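Local coordinates for hypothetical protein TM1553 (Thermotoga maritima, PDB 1VRM) that belongs to the ApbE family and, as in its relatives, probably acts as a flavin transferase that binds FAD and attaches FMN to target proteins, at residues A[68-73]-A[77-82]; A[84-89]-A[150-155]; A[57-62]-A[160-165]. One frame throughout, in Å; residues are numbered along the deposited sequence.

Interaction 1: A[68-73]-A[77-82]; sequences VKKIND and EWVEVD
Ile71 and Val79 meet on the buried side of this contact, where the short helix 67-72 lies against the edge strand 79-80. CG1 of Ile71 stands 4.2 Å from CG1 of Val79, and its terminal CD1 goes on to CG1 of Val81 at 4.0 Å, the Ile71 and Val81 side chains crossing at about a right angle. One isoleucine thus touches two valines that lie two residues apart. Val79 has its CB turned toward the helix, and with CG1 anti to the backbone N (chi1 180°) that methyl faces Ile71; the same Val79 CG1 also receives the aliphatic end of Lys70, whose CE lies 3.8 Å away.

Strand 79-80 is an outer strand of a small antiparallel three-stranded sheet. Val79, and Val81 just past the strand, make backbone hydrogen bonds to Val152 and Met150 of the neighbouring chain segment. Helix 67-72 packs on that sheet, with Ile71 reaching on to Val154 of strand 151-154.

The exposed side is looser and wetter. Lys70 runs out in an extended chain, its hydrocarbon part passing the valine, while Lys70 NZ stops 4.0 Å from Glu80 O. Water 1 bridges the pair: it accepts from Lys70 NZ at 2.6 Å and donates to Glu80 O at 2.7 Å. The Glu80 side chain itself leaves its backbone away from the helix. A salt bridge between Lys69 NZ and Asp73 OD2, which accepts through its syn lone pair, stays within 68-73 and away from the strand.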
loop_
_atom_site.group_PDB
_atom_site.type_symbol
_atom_site.label_atom_id
_atom_site.label_comp_id
_atom_site.label_asym_id
_atom_site.label_seq_id
_atom_site.Cartn_x
_atom_site.Cartn_y
_atom_site.Cartn_z
ATOM N N VAL A 68 -9.678 -13.111 1.744
ATOM C CA VAL A 68 -9.063 -12.689 2.996
ATOM C C VAL A 68 -10.057 -12.892 4.144
ATOM O O VAL A 68 -9.684 -13.439 5.178
ATOM C CB VAL A 68 -8.577 -11.214 2.944
ATOM C CG1 VAL A 68 -8.289 -10.627 4.346
ATOM C CG2 VAL A 68 -7.392 -11.151 2.022
ATOM N N LYS A 69 -11.297 -12.418 3.980
ATOM C CA LYS A 69 -12.318 -12.594 5.007
ATOM C C LYS A 69 -12.531 -14.087 5.214
ATOM O O LYS A 69 -12.645 -14.538 6.379
ATOM C CB LYS A 69 -13.610 -11.907 4.651
ATOM C CG LYS A 69 -14.667 -11.990 5.728
ATOM C CD LYS A 69 -15.744 -10.980 5.482
ATOM C CE LYS A 69 -16.999 -11.345 6.233
ATOM N NZ LYS A 69 -16.730 -11.409 7.665
ATOM N N LYS A 70 -12.557 -14.867 4.141
ATOM C CA LYS A 70 -12.717 -16.336 4.287
ATOM C C LYS A 70 -11.628 -16.924 5.166
ATOM O O LYS A 70 -11.916 -17.650 6.107
ATOM C CB LYS A 70 -12.704 -17.047 2.935
ATOM C CG LYS A 70 -12.847 -18.564 2.996
ATOM C CD LYS A 70 -12.737 -19.098 1.580
ATOM C CE LYS A 70 -12.560 -20.565 1.520
ATOM N NZ LYS A 70 -12.791 -20.977 0.091
ATOM N N ILE A 71 -10.371 -16.566 4.926
ATOM C CA ILE A 71 -9.299 -17.069 5.758
ATOM C C ILE A 71 -9.470 -16.562 7.206
ATOM O O ILE A 71 -9.448 -17.353 8.188
ATOM C CB ILE A 71 -7.905 -16.624 5.247
ATOM C CG1 ILE A 71 -7.585 -17.280 3.889
ATOM C CG2 ILE A 71 -6.825 -16.964 6.306
ATOM C CD1 ILE A 71 -6.524 -16.556 3.084
ATOM N N ASN A 72 -9.724 -15.266 7.364
ATOM C CA ASN A 72 -9.879 -14.646 8.711
ATOM C C ASN A 72 -11.000 -15.241 9.538
ATOM O O ASN A 72 -10.940 -15.250 10.786
ATOM C CB ASN A 72 -10.021 -13.151 8.615
ATOM C CG ASN A 72 -8.722 -12.467 8.173
ATOM O OD1 ASN A 72 -7.629 -13.059 8.263
ATOM N ND2 ASN A 72 -8.838 -11.200 7.771
ATOM N N ASP A 73 -12.051 -15.646 8.829
ATOM C CA ASP A 73 -13.235 -16.205 9.461
ATOM C C ASP A 73 -13.126 -17.733 9.661
ATOM O O ASP A 73 -14.071 -18.347 10.159
ATOM C CB ASP A 73 -14.472 -15.870 8.632
ATOM C CG ASP A 73 -14.907 -14.398 8.761
ATOM O OD1 ASP A 73 -14.392 -13.691 9.670
ATOM O OD2 ASP A 73 -15.794 -14.023 7.973
ATOM N N GLU A 77 -7.683 -23.739 10.816
ATOM C CA GLU A 77 -8.167 -24.594 9.733
ATOM C C GLU A 77 -7.276 -24.355 8.528
ATOM O O GLU A 77 -6.857 -23.229 8.270
ATOM C CB GLU A 77 -9.605 -24.210 9.411
ATOM C CG GLU A 77 -10.201 -25.099 8.377
ATOM C CD GLU A 77 -11.700 -24.938 8.227
ATOM O OE1 GLU A 77 -12.373 -24.274 9.064
ATOM O OE2 GLU A 77 -12.233 -25.503 7.234
ATOM N N TRP A 78 -6.928 -25.434 7.832
ATOM C CA TRP A 78 -6.160 -25.297 6.583
ATOM C C TRP A 78 -7.123 -24.950 5.466
ATOM O O TRP A 78 -8.015 -25.744 5.100
ATOM C CB TRP A 78 -5.333 -26.547 6.260
ATOM C CG TRP A 78 -4.163 -26.708 7.128
ATOM C CD1 TRP A 78 -4.083 -27.472 8.233
ATOM C CD2 TRP A 78 -2.916 -26.051 7.002
ATOM N NE1 TRP A 78 -2.851 -27.358 8.814
ATOM C CE2 TRP A 78 -2.116 -26.460 8.087
ATOM C CE3 TRP A 78 -2.405 -25.126 6.101
ATOM C CZ2 TRP A 78 -0.815 -26.030 8.254
ATOM C CZ3 TRP A 78 -1.114 -24.676 6.300
ATOM C CH2 TRP A 78 -0.333 -25.160 7.337
ATOM N N VAL A 79 -6.985 -23.730 4.966
ATOM C CA VAL A 79 -7.927 -23.182 4.006
ATOM C C VAL A 79 -7.358 -23.207 2.580
ATOM O O VAL A 79 -6.322 -22.628 2.323
ATOM C CB VAL A 79 -8.310 -21.677 4.367
ATOM C CG1 VAL A 79 -9.292 -21.092 3.372
ATOM C CG2 VAL A 79 -8.914 -21.576 5.756
ATOM N N GLU A 80 -8.053 -23.897 1.678
ATOM C CA GLU A 80 -7.646 -23.944 0.276
ATOM C C GLU A 80 -7.910 -22.599 -0.355
ATOM O O GLU A 80 -8.977 -21.992 -0.187
ATOM C CB GLU A 80 -8.403 -25.017 -0.480
ATOM C CG GLU A 80 -7.976 -26.395 -0.033
ATOM C CD GLU A 80 -8.918 -27.516 -0.508
ATOM O OE1 GLU A 80 -9.621 -27.329 -1.535
ATOM O OE2 GLU A 80 -8.929 -28.577 0.156
ATOM N N VAL A 81 -6.892 -22.109 -1.038
ATOM C CA VAL A 81 -7.016 -20.864 -1.787
ATOM C C VAL A 81 -6.475 -21.003 -3.209
ATOM O O VAL A 81 -5.748 -21.955 -3.548
ATOM C CB VAL A 81 -6.289 -19.704 -1.067
ATOM C CG1 VAL A 81 -6.854 -19.529 0.371
ATOM C CG2 VAL A 81 -4.796 -19.923 -1.029
ATOM N N ASP A 82 -6.837 -20.029 -4.032
ATOM C CA ASP A 82 -6.402 -19.941 -5.406
ATOM C C ASP A 82 -4.961 -19.390 -5.479
ATOM O O ASP A 82 -4.440 -18.807 -4.519
ATOM C CB ASP A 82 -7.369 -19.023 -6.165
ATOM C CG ASP A 82 -7.377 -17.625 -5.575
ATOM O OD1 ASP A 82 -8.019 -17.396 -4.501
ATOM O OD2 ASP A 82 -6.656 -16.782 -6.145
HETATM O O HOH W 1 -10.561 -19.874 -0.800
#

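Interaction 2: A[84-89]-A[150-155]; sequences ETYSLI and MRVMVK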
loop_
_atom_site.group_PDB
_atom_site.type_symbol
_atom_site.label_atom_id
_atom_site.label_comp_id
_atom_site.label_asym_id
_atom_site.label_seq_id
_atom_site.Cartn_x
_atom_site.Cartn_y
_atom_site.Cartn_z
ATOM N N GLU A 84 -3.624 -16.845 -7.117
ATOM C CA GLU A 84 -3.460 -15.392 -6.942
ATOM C C GLU A 84 -3.367 -15.023 -5.459
ATOM O O GLU A 84 -2.487 -14.267 -5.001
ATOM C CB GLU A 84 -4.605 -14.626 -7.609
ATOM C CG GLU A 84 -4.399 -13.103 -7.511
ATOM C CD GLU A 84 -5.554 -12.253 -8.028
ATOM O OE1 GLU A 84 -6.731 -12.695 -7.897
ATOM O OE2 GLU A 84 -5.250 -11.135 -8.529
ATOM N N THR A 85 -4.323 -15.527 -4.727
ATOM C CA THR A 85 -4.391 -15.241 -3.310
ATOM C C THR A 85 -3.122 -15.776 -2.611
ATOM O O THR A 85 -2.490 -15.092 -1.774
ATOM C CB THR A 85 -5.577 -15.965 -2.746
ATOM O OG1 THR A 85 -6.750 -15.428 -3.345
ATOM C CG2 THR A 85 -5.677 -15.765 -1.259
ATOM N N TYR A 86 -2.769 -17.004 -2.950
ATOM C CA TYR A 86 -1.601 -17.638 -2.327
ATOM C C TYR A 86 -0.336 -16.812 -2.541
ATOM O O TYR A 86 0.417 -16.498 -1.595
ATOM C CB TYR A 86 -1.449 -19.051 -2.854
ATOM C CG TYR A 86 -0.570 -19.923 -2.009
ATOM C CD1 TYR A 86 -1.071 -20.485 -0.840
ATOM C CD2 TYR A 86 0.707 -20.254 -2.393
ATOM C CE1 TYR A 86 -0.282 -21.316 -0.027
ATOM C CE2 TYR A 86 1.504 -21.087 -1.588
ATOM C CZ TYR A 86 0.982 -21.631 -0.424
ATOM O OH TYR A 86 1.726 -22.476 0.398
ATOM N N SER A 87 -0.145 -16.388 -3.784
ATOM C CA SER A 87 1.044 -15.654 -4.148
ATOM C C SER A 87 1.062 -14.273 -3.463
ATOM O O SER A 87 2.096 -13.825 -2.967
ATOM C CB SER A 87 1.107 -15.481 -5.656
ATOM O OG SER A 87 0.159 -14.530 -6.082
ATOM N N LEU A 88 -0.083 -13.609 -3.379
ATOM C CA LEU A 88 -0.104 -12.288 -2.722
ATOM C C LEU A 88 0.161 -12.362 -1.225
ATOM O O LEU A 88 0.910 -11.580 -0.669
ATOM C CB LEU A 88 -1.427 -11.556 -3.015
ATOM C CG LEU A 88 -1.566 -10.166 -2.439
ATOM C CD1 LEU A 88 -0.431 -9.247 -2.846
ATOM C CD2 LEU A 88 -2.907 -9.651 -2.927
ATOM N N ILE A 89 -0.478 -13.311 -0.577
ATOM C CA ILE A 89 -0.205 -13.502 0.854
ATOM C C ILE A 89 1.245 -13.871 1.107
ATOM O O ILE A 89 1.888 -13.271 1.974
ATOM C CB ILE A 89 -1.204 -14.502 1.478
ATOM C CG1 ILE A 89 -2.604 -13.907 1.355
ATOM C CG2 ILE A 89 -0.889 -14.826 2.932
ATOM C CD1 ILE A 89 -3.741 -14.817 1.823
HETATM N N MSE A 150 -1.626 -25.841 -1.636
HETATM C CA MSE A 150 -2.001 -24.438 -1.709
HETATM C C MSE A 150 -3.078 -24.083 -0.691
HETATM O O MSE A 150 -4.206 -23.644 -1.026
HETATM C CB MSE A 150 -2.475 -24.103 -3.099
HETATM C CG MSE A 150 -2.531 -22.659 -3.374
HETATM SE SE MSE A 150 -2.254 -22.453 -5.321
HETATM C CE MSE A 150 -0.274 -22.174 -5.332
ATOM N N ARG A 151 -2.710 -24.280 0.563
ATOM C CA ARG A 151 -3.559 -23.942 1.682
ATOM C C ARG A 151 -2.815 -22.991 2.588
ATOM O O ARG A 151 -1.584 -23.025 2.665
ATOM C CB ARG A 151 -3.991 -25.185 2.470
ATOM C CG ARG A 151 -4.724 -26.253 1.662
ATOM C CD ARG A 151 -5.262 -27.398 2.519
ATOM N NE ARG A 151 -4.153 -28.147 3.035
ATOM C CZ ARG A 151 -4.249 -29.277 3.739
ATOM N NH1 ARG A 151 -5.437 -29.764 4.068
ATOM N NH2 ARG A 151 -3.138 -29.899 4.089
ATOM N N VAL A 152 -3.595 -22.179 3.304
ATOM C CA VAL A 152 -3.098 -21.202 4.294
ATOM C C VAL A 152 -3.805 -21.502 5.621
ATOM O O VAL A 152 -4.986 -21.895 5.633
ATOM C CB VAL A 152 -3.396 -19.766 3.831
ATOM C CG1 VAL A 152 -3.069 -18.695 4.919
ATOM C CG2 VAL A 152 -2.583 -19.502 2.591
HETATM N N MSE A 153 -3.087 -21.316 6.715
HETATM C CA MSE A 153 -3.711 -21.379 8.034
HETATM C C MSE A 153 -3.249 -20.183 8.809
HETATM O O MSE A 153 -2.075 -19.817 8.742
HETATM C CB MSE A 153 -3.368 -22.669 8.791
HETATM C CG MSE A 153 -3.922 -22.578 10.219
HETATM SE SE MSE A 153 -3.941 -24.329 11.035
HETATM C CE MSE A 153 -2.052 -24.511 11.231
ATOM N N VAL A 154 -4.177 -19.616 9.586
ATOM C CA VAL A 154 -3.836 -18.543 10.539
ATOM C C VAL A 154 -3.952 -19.096 11.951
ATOM O O VAL A 154 -5.008 -19.604 12.310
ATOM C CB VAL A 154 -4.658 -17.266 10.392
ATOM C CG1 VAL A 154 -4.222 -16.515 9.155
ATOM C CG2 VAL A 154 -6.186 -17.507 10.389
ATOM N N LYS A 155 -2.831 -19.070 12.697
ATOM C CA LYS A 155 -2.836 -19.473 14.088
ATOM C C LYS A 155 -2.814 -18.278 15.042
ATOM O O LYS A 155 -2.614 -17.114 14.648
ATOM C CB LYS A 155 -1.690 -20.411 14.413
ATOM C CG LYS A 155 -0.380 -19.906 14.194
ATOM C CD LYS A 155 0.678 -20.927 14.655
ATOM C CE LYS A 155 2.045 -20.276 14.688
ATOM N NZ LYS A 155 3.051 -21.140 15.375
#
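Tyr86 reaches from helix 83-98 to the start of strand 151-154, and most atoms along its side chain meet something there. At the root, Tyr86 CB is 3.8 Å from Met150 CG. Tyr86 CG is 3.6 Å from the same Met150 CG, which lies over one face of the ring, 28° off its normal: a CH-pi contact. Residue 150 is a selenomethionine bent at chi3 (-93°), a turn that brings Met150 CE back to within 3.6 Å of Tyr86 CD2. Met150 SE sits obliquely, 5.1 Å from the centroid of the Tyr86 ring, a Met-aromatic contact.

Tyr86 CD1 touches CG2 of Val152 at 3.9 Å, met obliquely. Met150 and Arg151 both face Asp146 and form a G1 beta bulge in the antiparallel sheet, so the tyrosine packs where strand 151-154 enters from its turn. Farther out, Tyr86 CE1 lies 3.4 Å from Arg151 O, which stands at the ring edge and in its plane.

The hydroxyl finishes the path in a hydrogen bond with Asp147 OD1, in the turn between strands 143-146 and 151-154. Arg151 points its CB away from the helix and pairs its guanidinium with Asp146. About one helical turn farther along, Ile89 faces the same sheet and touches Val143 and Phe145.

Interaction 3: A[57-62]-A[160-165]; sequences YKFSFT and IDLGGI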
loop_
_atom_site.group_PDB
_atom_site.type_symbol
_atom_site.label_atom_id
_atom_site.label_comp_id
_atom_site.label_asym_id
_atom_site.label_seq_id
_atom_site.Cartn_x
_atom_site.Cartn_y
_atom_site.Cartn_z
ATOM N N TYR A 57 -12.696 -6.210 -3.762
ATOM C CA TYR A 57 -13.636 -7.106 -3.081
ATOM C C TYR A 57 -12.984 -8.423 -2.686
ATOM O O TYR A 57 -13.259 -8.969 -1.595
ATOM C CB TYR A 57 -14.886 -7.325 -3.921
ATOM C CG TYR A 57 -15.575 -5.985 -4.169
ATOM C CD1 TYR A 57 -15.837 -5.129 -3.095
ATOM C CD2 TYR A 57 -15.863 -5.551 -5.437
ATOM C CE1 TYR A 57 -16.414 -3.880 -3.291
ATOM C CE2 TYR A 57 -16.448 -4.303 -5.643
ATOM C CZ TYR A 57 -16.715 -3.480 -4.567
ATOM O OH TYR A 57 -17.299 -2.236 -4.757
ATOM N N LYS A 58 -12.089 -8.924 -3.532
ATOM C CA LYS A 58 -11.488 -10.220 -3.287
ATOM C C LYS A 58 -10.592 -10.230 -2.068
ATOM O O LYS A 58 -10.494 -11.260 -1.368
ATOM C CB LYS A 58 -10.698 -10.691 -4.503
ATOM C CG LYS A 58 -10.039 -12.034 -4.328
ATOM C CD LYS A 58 -9.494 -12.589 -5.614
ATOM C CE LYS A 58 -8.769 -13.905 -5.375
ATOM N NZ LYS A 58 -8.273 -14.477 -6.651
ATOM N N PHE A 59 -9.908 -9.109 -1.854
ATOM C CA PHE A 59 -8.935 -9.008 -0.764
ATOM C C PHE A 59 -9.417 -8.107 0.376
ATOM O O PHE A 59 -8.638 -7.754 1.239
ATOM C CB PHE A 59 -7.575 -8.615 -1.327
ATOM C CG PHE A 59 -7.032 -9.653 -2.265
ATOM C CD1 PHE A 59 -6.679 -10.892 -1.818
ATOM C CD2 PHE A 59 -6.978 -9.432 -3.634
ATOM C CE1 PHE A 59 -6.217 -11.850 -2.722
ATOM C CE2 PHE A 59 -6.513 -10.410 -4.520
ATOM C CZ PHE A 59 -6.122 -11.600 -4.036
ATOM N N SER A 60 -10.708 -7.800 0.419
ATOM C CA SER A 60 -11.312 -6.953 1.414
ATOM C C SER A 60 -11.299 -7.575 2.801
ATOM O O SER A 60 -11.399 -8.795 2.945
ATOM C CB SER A 60 -12.795 -6.694 1.055
ATOM O OG SER A 60 -13.468 -5.990 2.085
ATOM N N PHE A 61 -11.184 -6.744 3.831
ATOM C CA PHE A 61 -11.270 -7.274 5.191
ATOM C C PHE A 61 -12.713 -7.608 5.515
ATOM O O PHE A 61 -12.961 -8.440 6.378
ATOM C CB PHE A 61 -10.705 -6.261 6.197
ATOM C CG PHE A 61 -10.459 -6.818 7.569
ATOM C CD1 PHE A 61 -9.270 -7.458 7.855
ATOM C CD2 PHE A 61 -11.411 -6.709 8.575
ATOM C CE1 PHE A 61 -9.024 -7.964 9.156
ATOM C CE2 PHE A 61 -11.168 -7.234 9.853
ATOM C CZ PHE A 61 -9.959 -7.854 10.106
ATOM N N THR A 62 -13.672 -6.948 4.828
ATOM C CA THR A 62 -15.085 -7.033 5.229
ATOM C C THR A 62 -16.070 -7.612 4.231
ATOM O O THR A 62 -17.125 -8.125 4.632
ATOM C CB THR A 62 -15.598 -5.644 5.592
ATOM O OG1 THR A 62 -15.476 -4.798 4.445
ATOM C CG2 THR A 62 -14.790 -5.069 6.711
ATOM N N ILE A 160 -5.439 -11.364 8.702
ATOM C CA ILE A 160 -4.652 -10.752 7.609
ATOM C C ILE A 160 -5.394 -9.511 7.140
ATOM O O ILE A 160 -6.616 -9.532 6.946
ATOM C CB ILE A 160 -4.534 -11.754 6.447
ATOM C CG1 ILE A 160 -3.692 -12.977 6.892
ATOM C CG2 ILE A 160 -4.038 -11.082 5.213
ATOM C CD1 ILE A 160 -3.751 -14.170 5.972
ATOM N N ASP A 161 -4.671 -8.428 6.931
ATOM C CA ASP A 161 -5.209 -7.238 6.271
ATOM C C ASP A 161 -4.154 -6.821 5.235
ATOM O O ASP A 161 -2.986 -6.637 5.589
ATOM C CB ASP A 161 -5.468 -6.053 7.206
ATOM C CG ASP A 161 -6.058 -4.851 6.412
ATOM O OD1 ASP A 161 -7.297 -4.785 6.199
ATOM O OD2 ASP A 161 -5.272 -4.010 5.932
ATOM N N LEU A 162 -4.585 -6.709 3.975
ATOM C CA LEU A 162 -3.670 -6.439 2.843
ATOM C C LEU A 162 -3.708 -4.969 2.399
ATOM O O LEU A 162 -3.179 -4.633 1.330
ATOM C CB LEU A 162 -3.982 -7.373 1.654
ATOM C CG LEU A 162 -3.750 -8.864 1.915
ATOM C CD1 LEU A 162 -3.965 -9.770 0.738
ATOM C CD2 LEU A 162 -2.319 -9.112 2.443
ATOM N N GLY A 163 -4.256 -4.078 3.223
ATOM C CA GLY A 163 -4.419 -2.706 2.817
ATOM C C GLY A 163 -3.072 -2.010 2.582
ATOM O O GLY A 163 -3.019 -0.985 1.880
ATOM N N GLY A 164 -1.982 -2.535 3.158
ATOM C CA GLY A 164 -0.669 -1.909 3.022
ATOM C C GLY A 164 0.060 -2.294 1.742
ATOM O O GLY A 164 1.121 -1.746 1.461
ATOM N N ILE A 165 -0.503 -3.230 0.965
ATOM C CA ILE A 165 0.127 -3.725 -0.251
ATOM C C ILE A 165 -0.834 -3.827 -1.447
ATOM O O ILE A 165 -0.400 -3.930 -2.602
ATOM C CB ILE A 165 0.877 -5.098 0.052
ATOM C CG1 ILE A 165 1.848 -5.478 -1.046
ATOM C CG2 ILE A 165 -0.133 -6.215 0.397
ATOM C CD1 ILE A 165 2.698 -6.689 -0.715
HETATM O O HOH W 2 -7.358 -6.747 3.571
#
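Phe59, the first residue past helix 41-58 to leave helical angles, meets Leu162 through CD1 of each, 3.9 Å apart; Lys58 CG covers one face of the Phe59 ring, over the centre. Water 2 donates to Phe59 O at 2.8 Å, accepts from Leu162 N and makes a weak bond of 3.3 Å to Asp161 OD1, so that a single water joins the two backbones. Ser60 closes an ST turn, its OG accepting from Thr62 N at 2.9 Å. Phe61 is the middle residue of that turn; with its CG anti to the backbone N (chi1 -167°) the ring extends toward 160-165, and Phe61 CD1 lies 3.5 Å from Ile160 O, which sits at the ring edge, and 3.7 Å from Asp161 OD1, with ring and carboxylate planes 48° apart.

Asp161 OD2 accepts from Gly163 N in an Asx turn, approached from above the carboxylate plane, and also hydrogen-bonds to an unidentified ligand, probably from the crystallisation liquor. Replacing Asp161 by an alanine removes the carboxylate, which would probably leave Gly163 N without its acceptor and the turn less firmly closed, and take from water 2 its weak third partner.

Around this joint, Phe59 and Leu162 both reach Val68 of helix 67-72, Phe59 touches Thr85 and Leu162 Leu88 of helix 83-98, and Phe61 and Asp161 lie against helix 108-114, while the 160-165 loop leads into helix 166-181.

In the fold
Interactions 1 and 2 have centres about 7 Å apart and share the small antiparallel sheet, in which strands 79-80 and 151-154 are neighbours; on its helical side Ile71 CD1 packs against Ile89 CD1 at 3.5 Å. Interaction 3 lies about 13 Å, centre to centre, from both. Polar ties bridge that gap. Lys58 NZ forms salt bridges with Asp82 OD2 at 2.9 Å and Glu84 OE1 at 2.7 Å, and Asn72 OD1 is 2.8 Å from Ile160 N, a probable hydrogen bond. The unidentified ligand, about 3 Å from the side chain of Asp161, may mark a pocket beside interaction 3, though it probably comes from the crystallisation liquor.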